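Local atomic coordinates of cytidylate kinase-like family protein (Eubacterium ventriosum, PDB entry 3FDI), a protein that is of unknown function but, as a cytidylate kinase-like member of the P-loop NTPase clan, probably transfers phosphate from a nucleotide to a small substrate. Residues Y159-F162 with S166-G169; E38-V43 with F87-K92; K24-H29 with D190-Y195. One frame throughout, in Å; residues are numbered along the deposited sequence.

Overall arrangement
The three contacts lie around the five-stranded parallel sheet of a P-loop kinase-like fold. Contact 3 (24-29 with 190-195) joins the helix after the first strand to the C-terminal helix, so contacts 1 and 2 both fall within the chain loop it closes. Contacts 1 and 2 follow each other along the chain, with centres about 19 Å apart, and they touch where Tyr159 OH lies 3.5 Å from Phe87 CE1. Contact 3 is remote from both: its centre is about 24 Å from contact 1, across the chain's centre, and about 22 Å from contact 2. Contacts 1 and 3 both touch the third subunit.

Contact 1 of 3, residues Y159-F162 with S166-G169; sequences YHNF and SKWG
His160 and Asn161, in the last turn of helix 142-163, face the extended backbone of Ser166-Trp168, with CA atoms 6.1 Å apart between His160 and Trp168. The Asn161 carboxamide bridges the gap. Its OD1 takes the Trp168 N-H on a lone pair in the carbonyl plane, at 2.8 Å with an N-H...O angle of 167°. A second donor, His160 ND1, reaches the same Asn161 OD1 at 3.1 Å from within the imidazole plane. Asn161 CG lies beside its own backbone N (chi1 -63°), which brings the amide across to the loop. Its ND2 donates a hydrogen bond to a water, which in turn donates to Trp168 O, at 2.7 Å. His160 NE2 is hydrogen-bonded to Glu109, so partners at both ring nitrogens fix the imidazole's rotation. At the ring edge Ser166 OG comes 3.5 Å from His160 CE1 and, though buried, has no polar partner in the model. Trp168 turns an edge toward the His160 face in an offset edge-to-face pair, planes 61° apart. The loop after helix 142-163 lies against helix 108-111 through Glu109 and against strand 118-125 where Trp168 meets Phe122 edge-to-face.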
loop_
_atom_site.group_PDB
_atom_site.type_symbol
_atom_site.label_atom_id
_atom_site.label_comp_id
_atom_site.label_asym_id
_atom_site.label_seq_id
_atom_site.Cartn_x
_atom_site.Cartn_y
_atom_site.Cartn_z
ATOM N N TYR B 159 -7.531 12.285 0.548
ATOM C CA TYR B 159 -7.221 13.611 1.074
ATOM C C TYR B 159 -6.025 13.523 2.053
ATOM O O TYR B 159 -5.029 14.221 1.903
ATOM C CB TYR B 159 -8.476 14.220 1.715
ATOM C CG TYR B 159 -8.212 15.421 2.635
ATOM C CD1 TYR B 159 -7.920 16.725 2.108
ATOM C CD2 TYR B 159 -8.245 15.258 4.009
ATOM C CE1 TYR B 159 -7.670 17.815 2.949
ATOM C CE2 TYR B 159 -8.031 16.331 4.850
ATOM C CZ TYR B 159 -7.748 17.599 4.318
ATOM O OH TYR B 159 -7.492 18.582 5.217
ATOM N N HIS B 160 -6.131 12.614 3.017
ATOM C CA HIS B 160 -5.111 12.422 4.035
ATOM C C HIS B 160 -3.757 12.006 3.472
ATOM O O HIS B 160 -2.727 12.534 3.906
ATOM C CB HIS B 160 -5.542 11.372 5.055
ATOM C CG HIS B 160 -4.601 11.244 6.219
ATOM N ND1 HIS B 160 -3.475 10.454 6.181
ATOM C CD2 HIS B 160 -4.630 11.795 7.461
ATOM C CE1 HIS B 160 -2.831 10.554 7.331
ATOM N NE2 HIS B 160 -3.529 11.330 8.137
ATOM N N ASN B 161 -3.744 11.022 2.565
ATOM C CA ASN B 161 -2.447 10.467 2.089
ATOM C C ASN B 161 -1.822 11.363 1.045
ATOM O O ASN B 161 -0.639 11.239 0.691
ATOM C CB ASN B 161 -2.576 9.012 1.577
ATOM C CG ASN B 161 -3.021 8.010 2.691
ATOM O OD1 ASN B 161 -3.084 8.351 3.897
ATOM N ND2 ASN B 161 -3.347 6.769 2.272
ATOM N N PHE B 162 -2.613 12.282 0.509
ATOM C CA PHE B 162 -2.026 13.261 -0.354
ATOM C C PHE B 162 -1.194 14.235 0.480
ATOM O O PHE B 162 -0.061 14.511 0.107
ATOM C CB PHE B 162 -3.057 14.046 -1.136
ATOM C CG PHE B 162 -2.431 15.073 -2.075
ATOM C CD1 PHE B 162 -1.701 14.658 -3.179
ATOM C CD2 PHE B 162 -2.525 16.426 -1.816
ATOM C CE1 PHE B 162 -1.135 15.578 -4.045
ATOM C CE2 PHE B 162 -1.947 17.371 -2.676
ATOM C CZ PHE B 162 -1.266 16.955 -3.797
ATOM N N SER B 166 2.342 9.775 6.530
ATOM C CA SER B 166 1.707 8.676 7.280
ATOM C C SER B 166 0.393 8.229 6.570
ATOM O O SER B 166 -0.163 8.940 5.725
ATOM C CB SER B 166 1.361 9.168 8.683
ATOM O OG SER B 166 0.406 10.221 8.489
ATOM N N LYS B 167 -0.100 7.058 6.949
ATOM C CA LYS B 167 -1.194 6.417 6.210
ATOM C C LYS B 167 -2.499 6.456 6.984
ATOM O O LYS B 167 -2.569 6.066 8.160
ATOM C CB LYS B 167 -0.825 4.951 5.904
ATOM C CG LYS B 167 0.403 4.799 4.992
ATOM C CD LYS B 167 0.171 5.322 3.590
ATOM C CE LYS B 167 1.457 5.441 2.759
ATOM N NZ LYS B 167 1.152 6.234 1.483
ATOM N N TRP B 168 -3.524 6.950 6.318
ATOM C CA TRP B 168 -4.871 6.989 6.860
ATOM C C TRP B 168 -5.282 5.604 7.361
ATOM O O TRP B 168 -5.199 4.650 6.628
ATOM C CB TRP B 168 -5.841 7.388 5.782
ATOM C CG TRP B 168 -7.242 7.535 6.262
ATOM C CD1 TRP B 168 -7.770 8.615 6.881
ATOM C CD2 TRP B 168 -8.308 6.593 6.125
ATOM N NE1 TRP B 168 -9.102 8.408 7.149
ATOM C CE2 TRP B 168 -9.455 7.174 6.690
ATOM C CE3 TRP B 168 -8.402 5.313 5.576
ATOM C CZ2 TRP B 168 -10.684 6.534 6.723
ATOM C CZ3 TRP B 168 -9.646 4.671 5.580
ATOM C CH2 TRP B 168 -10.760 5.282 6.173
ATOM N N GLY B 169 -5.735 5.511 8.586
ATOM C CA GLY B 169 -6.228 4.235 9.113
ATOM C C GLY B 169 -5.186 3.247 9.644
ATOM O O GLY B 169 -5.557 2.227 10.186
HETATM O O HOH W 1 -4.233 4.668 4.066
#

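Contact 2 of 3, residues E38-V43 with F87-K92; sequences ELLDEV and FNFIRK
The Phe89 ring receives two aliphatic neighbours from helix 37-43, both at a slant that is neither over a face nor at an edge. Val43 CG1 lies 3.8 Å from Phe89 CE1, and Leu40 CD2 lies by the CD2 side of the ring, though its modelled closeness is doubtful and carries no weight. Val43 CB adds a second touch, 3.9 Å from Phe89 CE1. Tyr35 adds an edge-to-face ring pair with Phe89. Having CG anti to the backbone N (chi1 177°) swings the phenyl group out from its helix toward Leu40 and Val43. The segment axes pass 10.7 Å apart at 96°, nearly perpendicular, and the contact rests on Leu40, Val43, Phe89 and Ile90. In the fold, these helices belong to the long connection between strands 34-35 and 101-104, neighbours in the parallel sheet; in nucleoside monophosphate kinases this connection carries substrate-binding elements. The other branch of the leucine goes deeper: Leu40 CD1 meets Ile90 CD1 at 3.7 Å, the two side chains crossing at about a right angle. The same Leu40 methyl lies 3.9 Å from Ile90 CG1. Both residues also rest on Ile103 of strand 101-104 and on Arg106, while Ile90 is covered further by Ile111 of helix 108-111 and by Leu112.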
loop_
_atom_site.group_PDB
_atom_site.type_symbol
_atom_site.label_atom_id
_atom_site.label_comp_id
_atom_site.label_asym_id
_atom_site.label_seq_id
_atom_site.Cartn_x
_atom_site.Cartn_y
_atom_site.Cartn_z
ATOM N N GLU B 38 -16.878 21.469 8.062
ATOM C CA GLU B 38 -17.938 22.453 7.870
ATOM C C GLU B 38 -17.580 23.834 8.457
ATOM O O GLU B 38 -17.761 24.885 7.832
ATOM C CB GLU B 38 -19.210 21.938 8.529
ATOM C CG GLU B 38 -20.358 22.981 8.540
ATOM C CD GLU B 38 -21.437 22.673 9.549
ATOM O OE1 GLU B 38 -21.463 21.545 10.065
ATOM O OE2 GLU B 38 -22.271 23.579 9.797
ATOM N N LEU B 39 -17.090 23.813 9.682
ATOM C CA LEU B 39 -16.797 25.030 10.385
ATOM C C LEU B 39 -15.588 25.686 9.751
ATOM O O LEU B 39 -15.569 26.890 9.551
ATOM C CB LEU B 39 -16.536 24.674 11.830
ATOM C CG LEU B 39 -16.421 25.796 12.823
ATOM C CD1 LEU B 39 -16.848 25.254 14.222
ATOM C CD2 LEU B 39 -14.985 26.331 12.793
ATOM N N LEU B 40 -14.569 24.875 9.449
ATOM C CA LEU B 40 -13.357 25.371 8.791
ATOM C C LEU B 40 -13.662 25.909 7.408
ATOM O O LEU B 40 -13.042 26.865 6.978
ATOM C CB LEU B 40 -12.252 24.292 8.747
ATOM C CG LEU B 40 -11.476 24.086 10.068
ATOM C CD1 LEU B 40 -10.427 23.004 9.990
ATOM C CD2 LEU B 40 -10.829 25.417 10.465
ATOM N N ASP B 41 -14.641 25.341 6.720
ATOM C CA ASP B 41 -15.093 25.942 5.488
ATOM C C ASP B 41 -15.481 27.388 5.661
ATOM O O ASP B 41 -15.149 28.217 4.801
ATOM C CB ASP B 41 -16.219 25.136 4.858
ATOM C CG ASP B 41 -15.697 23.847 4.203
ATOM O OD1 ASP B 41 -14.481 23.757 3.951
ATOM O OD2 ASP B 41 -16.490 22.914 3.964
ATOM N N GLU B 42 -16.125 27.707 6.784
ATOM C CA GLU B 42 -16.436 29.107 7.110
ATOM C C GLU B 42 -15.248 29.928 7.625
ATOM O O GLU B 42 -14.817 30.869 6.960
ATOM C CB GLU B 42 -17.607 29.186 8.112
ATOM C CG GLU B 42 -18.947 28.840 7.502
ATOM C CD GLU B 42 -19.188 29.611 6.207
ATOM O OE1 GLU B 42 -19.079 30.850 6.221
ATOM O OE2 GLU B 42 -19.465 28.991 5.167
ATOM N N VAL B 43 -14.725 29.560 8.797
ATOM C CA VAL B 43 -13.816 30.433 9.573
ATOM C C VAL B 43 -12.399 30.517 9.016
ATOM O O VAL B 43 -11.606 31.350 9.464
ATOM C CB VAL B 43 -13.642 29.992 11.073
ATOM C CG1 VAL B 43 -13.408 31.256 12.005
ATOM C CG2 VAL B 43 -14.819 29.155 11.589
ATOM N N PHE B 87 -5.193 24.430 7.479
ATOM C CA PHE B 87 -4.063 23.897 8.259
ATOM C C PHE B 87 -3.557 25.004 9.165
ATOM O O PHE B 87 -3.375 24.811 10.363
ATOM C CB PHE B 87 -2.896 23.424 7.382
ATOM C CG PHE B 87 -3.206 22.261 6.497
ATOM C CD1 PHE B 87 -4.222 21.349 6.805
ATOM C CD2 PHE B 87 -2.451 22.047 5.361
ATOM C CE1 PHE B 87 -4.496 20.284 5.979
ATOM C CE2 PHE B 87 -2.722 20.994 4.529
ATOM C CZ PHE B 87 -3.743 20.088 4.852
ATOM N N ASN B 88 -3.409 26.180 8.583
ATOM C CA ASN B 88 -2.904 27.275 9.348
ATOM C C ASN B 88 -3.841 27.718 10.493
ATOM O O ASN B 88 -3.345 28.032 11.595
ATOM C CB ASN B 88 -2.558 28.407 8.451
ATOM C CG ASN B 88 -1.640 29.378 9.117
ATOM O OD1 ASN B 88 -0.738 28.985 9.890
ATOM N ND2 ASN B 88 -1.879 30.664 8.872
ATOM N N PHE B 89 -5.168 27.720 10.250
ATOM C CA PHE B 89 -6.163 27.932 11.319
ATOM C C PHE B 89 -5.905 27.000 12.469
ATOM O O PHE B 89 -5.889 27.409 13.606
ATOM C CB PHE B 89 -7.607 27.741 10.812
ATOM C CG PHE B 89 -8.680 27.885 11.882
ATOM C CD1 PHE B 89 -9.348 29.082 12.062
ATOM C CD2 PHE B 89 -9.058 26.809 12.643
ATOM C CE1 PHE B 89 -10.344 29.212 13.056
ATOM C CE2 PHE B 89 -10.035 26.922 13.615
ATOM C CZ PHE B 89 -10.664 28.111 13.829
ATOM N N ILE B 90 -5.728 25.732 12.160
ATOM C CA ILE B 90 -5.582 24.695 13.140
ATOM C C ILE B 90 -4.299 24.850 13.910
ATOM O O ILE B 90 -4.282 24.687 15.124
ATOM C CB ILE B 90 -5.620 23.343 12.447
ATOM C CG1 ILE B 90 -7.064 23.070 11.998
ATOM C CG2 ILE B 90 -5.191 22.224 13.362
ATOM C CD1 ILE B 90 -7.255 21.709 11.266
ATOM N N ARG B 91 -3.235 25.174 13.179
ATOM C CA ARG B 91 -1.922 25.356 13.747
ATOM C C ARG B 91 -1.904 26.587 14.675
ATOM O O ARG B 91 -1.380 26.522 15.770
ATOM C CB ARG B 91 -0.906 25.496 12.608
ATOM C CG ARG B 91 0.573 25.580 13.028
ATOM C CD ARG B 91 1.465 26.255 11.955
ATOM N NE ARG B 91 1.027 27.628 11.716
ATOM C CZ ARG B 91 1.358 28.692 12.445
ATOM N NH1 ARG B 91 2.181 28.610 13.499
ATOM N NH2 ARG B 91 0.826 29.859 12.135
ATOM N N LYS B 92 -2.475 27.695 14.231
ATOM C CA LYS B 92 -2.536 28.910 15.048
ATOM C C LYS B 92 -3.354 28.705 16.306
ATOM O O LYS B 92 -2.924 29.103 17.374
ATOM C CB LYS B 92 -3.117 30.098 14.267
ATOM C CG LYS B 92 -2.123 30.760 13.334
ATOM C CD LYS B 92 -2.738 31.990 12.616
ATOM C CE LYS B 92 -1.737 32.645 11.629
ATOM N NZ LYS B 92 -2.141 34.006 11.121
#

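Contact 3 of 3, residues K24-H29 with D190-Y195; sequences KKLAEH and DMIIKY
The helix after the first strand, which follows the phosphate-binding loop expected of a P-loop NTPase, packs through Leu26 and His29 on Ile192 and Ile193 of the C-terminal helix 185-197. Leu26 CD2 touches both isoleucines, while its CD1 lies on Ile192. Leu26 CD2 comes 3.7 Å from Ile193 CG1, the side chains sliding past each other in opposite directions. The same methyl lies 3.8 Å from Ile192 CG2, and Leu26 CD1 reaches Ile192 CD1 at 4.0 Å, here with the side chains crossing at about a right angle. These two helices thus bring together the early and late ends of the chain in the P-loop kinase-like fold, their segment axes 10.5 Å apart and inclined at 49°. Ile192 also touches strands 118-125 and 176-180, so the inner side of the interface continues into the hydrophobic layer on the parallel sheet. Farther out, the His29 imidazole is covered on one face by Ile193 CD1 in a CH-pi contact, the methyl standing 3.9 Å from the ring centroid and only 10° off the normal. A chi1 of 178° sends the His29 ring outward from its helix, where it meets the isoleucine from the opposite direction. The second branch, Ile193 CG2, lies 3.8 Å from His29 CE1. His29 ND1 is buried by this packing and has no polar partner in the model.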
loop_
_atom_site.group_PDB
_atom_site.type_symbol
_atom_site.label_atom_id
_atom_site.label_comp_id
_atom_site.label_asym_id
_atom_site.label_seq_id
_atom_site.Cartn_x
_atom_site.Cartn_y
_atom_site.Cartn_z
ATOM N N LYS B 24 -18.076 14.672 19.270
ATOM C CA LYS B 24 -19.072 15.448 20.040
ATOM C C LYS B 24 -19.099 15.118 21.525
ATOM O O LYS B 24 -19.023 16.005 22.361
ATOM C CB LYS B 24 -20.465 15.196 19.438
ATOM C CG LYS B 24 -21.550 16.164 19.836
ATOM C CD LYS B 24 -22.550 16.265 18.670
ATOM C CE LYS B 24 -23.923 16.861 19.048
ATOM N NZ LYS B 24 -24.943 15.794 19.342
ATOM N N LYS B 25 -19.207 13.840 21.861
ATOM C CA LYS B 25 -19.184 13.427 23.262
ATOM C C LYS B 25 -17.919 13.870 23.999
ATOM O O LYS B 25 -18.001 14.401 25.097
ATOM C CB LYS B 25 -19.436 11.917 23.397
ATOM C CG LYS B 25 -20.894 11.576 23.033
ATOM C CD LYS B 25 -21.216 10.082 22.933
ATOM C CE LYS B 25 -22.746 9.872 23.144
ATOM N NZ LYS B 25 -23.209 8.455 23.034
ATOM N N LEU B 26 -16.766 13.710 23.389
ATOM C CA LEU B 26 -15.513 14.222 23.950
ATOM C C LEU B 26 -15.561 15.757 24.159
ATOM O O LEU B 26 -15.172 16.243 25.230
ATOM C CB LEU B 26 -14.326 13.857 23.025
ATOM C CG LEU B 26 -13.956 12.381 22.945
ATOM C CD1 LEU B 26 -12.981 12.042 21.726
ATOM C CD2 LEU B 26 -13.392 11.908 24.342
ATOM N N ALA B 27 -16.008 16.513 23.147
ATOM C CA ALA B 27 -16.014 17.981 23.219
ATOM C C ALA B 27 -16.886 18.442 24.392
ATOM O O ALA B 27 -16.524 19.327 25.161
ATOM C CB ALA B 27 -16.522 18.613 21.874
ATOM N N GLU B 28 -18.027 17.790 24.538
ATOM C CA GLU B 28 -18.913 18.043 25.655
ATOM C C GLU B 28 -18.293 17.636 26.981
ATOM O O GLU B 28 -18.469 18.335 27.951
ATOM C CB GLU B 28 -20.247 17.310 25.474
ATOM C CG GLU B 28 -21.216 18.011 24.504
ATOM C CD GLU B 28 -22.378 17.129 24.066
ATOM O OE1 GLU B 28 -22.566 16.022 24.634
ATOM O OE2 GLU B 28 -23.088 17.542 23.138
ATOM N N HIS B 29 -17.578 16.515 27.043
ATOM C CA HIS B 29 -17.013 16.093 28.325
ATOM C C HIS B 29 -15.978 17.083 28.825
ATOM O O HIS B 29 -15.943 17.405 30.008
ATOM C CB HIS B 29 -16.359 14.727 28.249
ATOM C CG HIS B 29 -15.733 14.295 29.541
ATOM N ND1 HIS B 29 -14.398 14.475 29.827
ATOM C CD2 HIS B 29 -16.267 13.686 30.622
ATOM C CE1 HIS B 29 -14.135 13.984 31.021
ATOM N NE2 HIS B 29 -15.251 13.493 31.525
ATOM N N ASP B 190 -15.222 6.866 26.560
ATOM C CA ASP B 190 -14.656 6.728 27.929
ATOM C C ASP B 190 -13.217 6.278 27.877
ATOM O O ASP B 190 -12.402 6.700 28.696
ATOM C CB ASP B 190 -15.433 5.740 28.815
ATOM C CG ASP B 190 -16.822 6.273 29.275
ATOM O OD1 ASP B 190 -17.162 7.492 29.183
ATOM O OD2 ASP B 190 -17.619 5.432 29.741
HETATM N N MSE B 191 -12.905 5.406 26.932
HETATM C CA MSE B 191 -11.583 4.887 26.831
HETATM C C MSE B 191 -10.613 5.967 26.345
HETATM O O MSE B 191 -9.425 5.921 26.704
HETATM C CB MSE B 191 -11.556 3.736 25.850
HETATM C CG MSE B 191 -12.369 2.533 26.303
HETATM SE SE MSE B 191 -12.530 1.222 24.878
HETATM C CE MSE B 191 -10.652 0.795 24.689
ATOM N N ILE B 192 -11.103 6.903 25.511
ATOM C CA ILE B 192 -10.258 7.987 25.001
ATOM C C ILE B 192 -9.984 8.951 26.139
ATOM O O ILE B 192 -8.858 9.440 26.298
ATOM C CB ILE B 192 -10.914 8.740 23.778
ATOM C CG1 ILE B 192 -10.932 7.815 22.556
ATOM C CG2 ILE B 192 -10.161 10.059 23.461
ATOM C CD1 ILE B 192 -11.848 8.250 21.416
ATOM N N ILE B 193 -10.996 9.163 26.973
ATOM C CA ILE B 193 -10.877 10.065 28.120
ATOM C C ILE B 193 -9.868 9.497 29.161
ATOM O O ILE B 193 -9.059 10.226 29.770
ATOM C CB ILE B 193 -12.248 10.251 28.808
ATOM C CG1 ILE B 193 -13.210 11.042 27.928
ATOM C CG2 ILE B 193 -12.076 10.881 30.207
ATOM C CD1 ILE B 193 -14.633 10.832 28.350
ATOM N N LYS B 194 -9.921 8.195 29.359
ATOM C CA LYS B 194 -8.958 7.522 30.228
ATOM C C LYS B 194 -7.545 7.673 29.683
ATOM O O LYS B 194 -6.625 8.008 30.421
ATOM C CB LYS B 194 -9.331 6.041 30.334
ATOM C CG LYS B 194 -8.424 5.152 31.226
ATOM C CD LYS B 194 -9.076 3.769 31.385
ATOM C CE LYS B 194 -8.730 3.023 32.669
ATOM N NZ LYS B 194 -9.222 3.613 33.937
ATOM N N TYR B 195 -7.361 7.450 28.377
ATOM C CA TYR B 195 -6.051 7.663 27.780
ATOM C C TYR B 195 -5.550 9.083 28.102
ATOM O O TYR B 195 -4.423 9.293 28.615
ATOM C CB TYR B 195 -6.110 7.438 26.252
ATOM C CG TYR B 195 -4.778 7.462 25.560
ATOM C CD1 TYR B 195 -4.087 6.279 25.286
ATOM C CD2 TYR B 195 -4.202 8.643 25.168
ATOM C CE1 TYR B 195 -2.882 6.283 24.630
ATOM C CE2 TYR B 195 -2.961 8.644 24.510
ATOM C CZ TYR B 195 -2.325 7.448 24.249
ATOM O OH TYR B 195 -1.106 7.420 23.610
#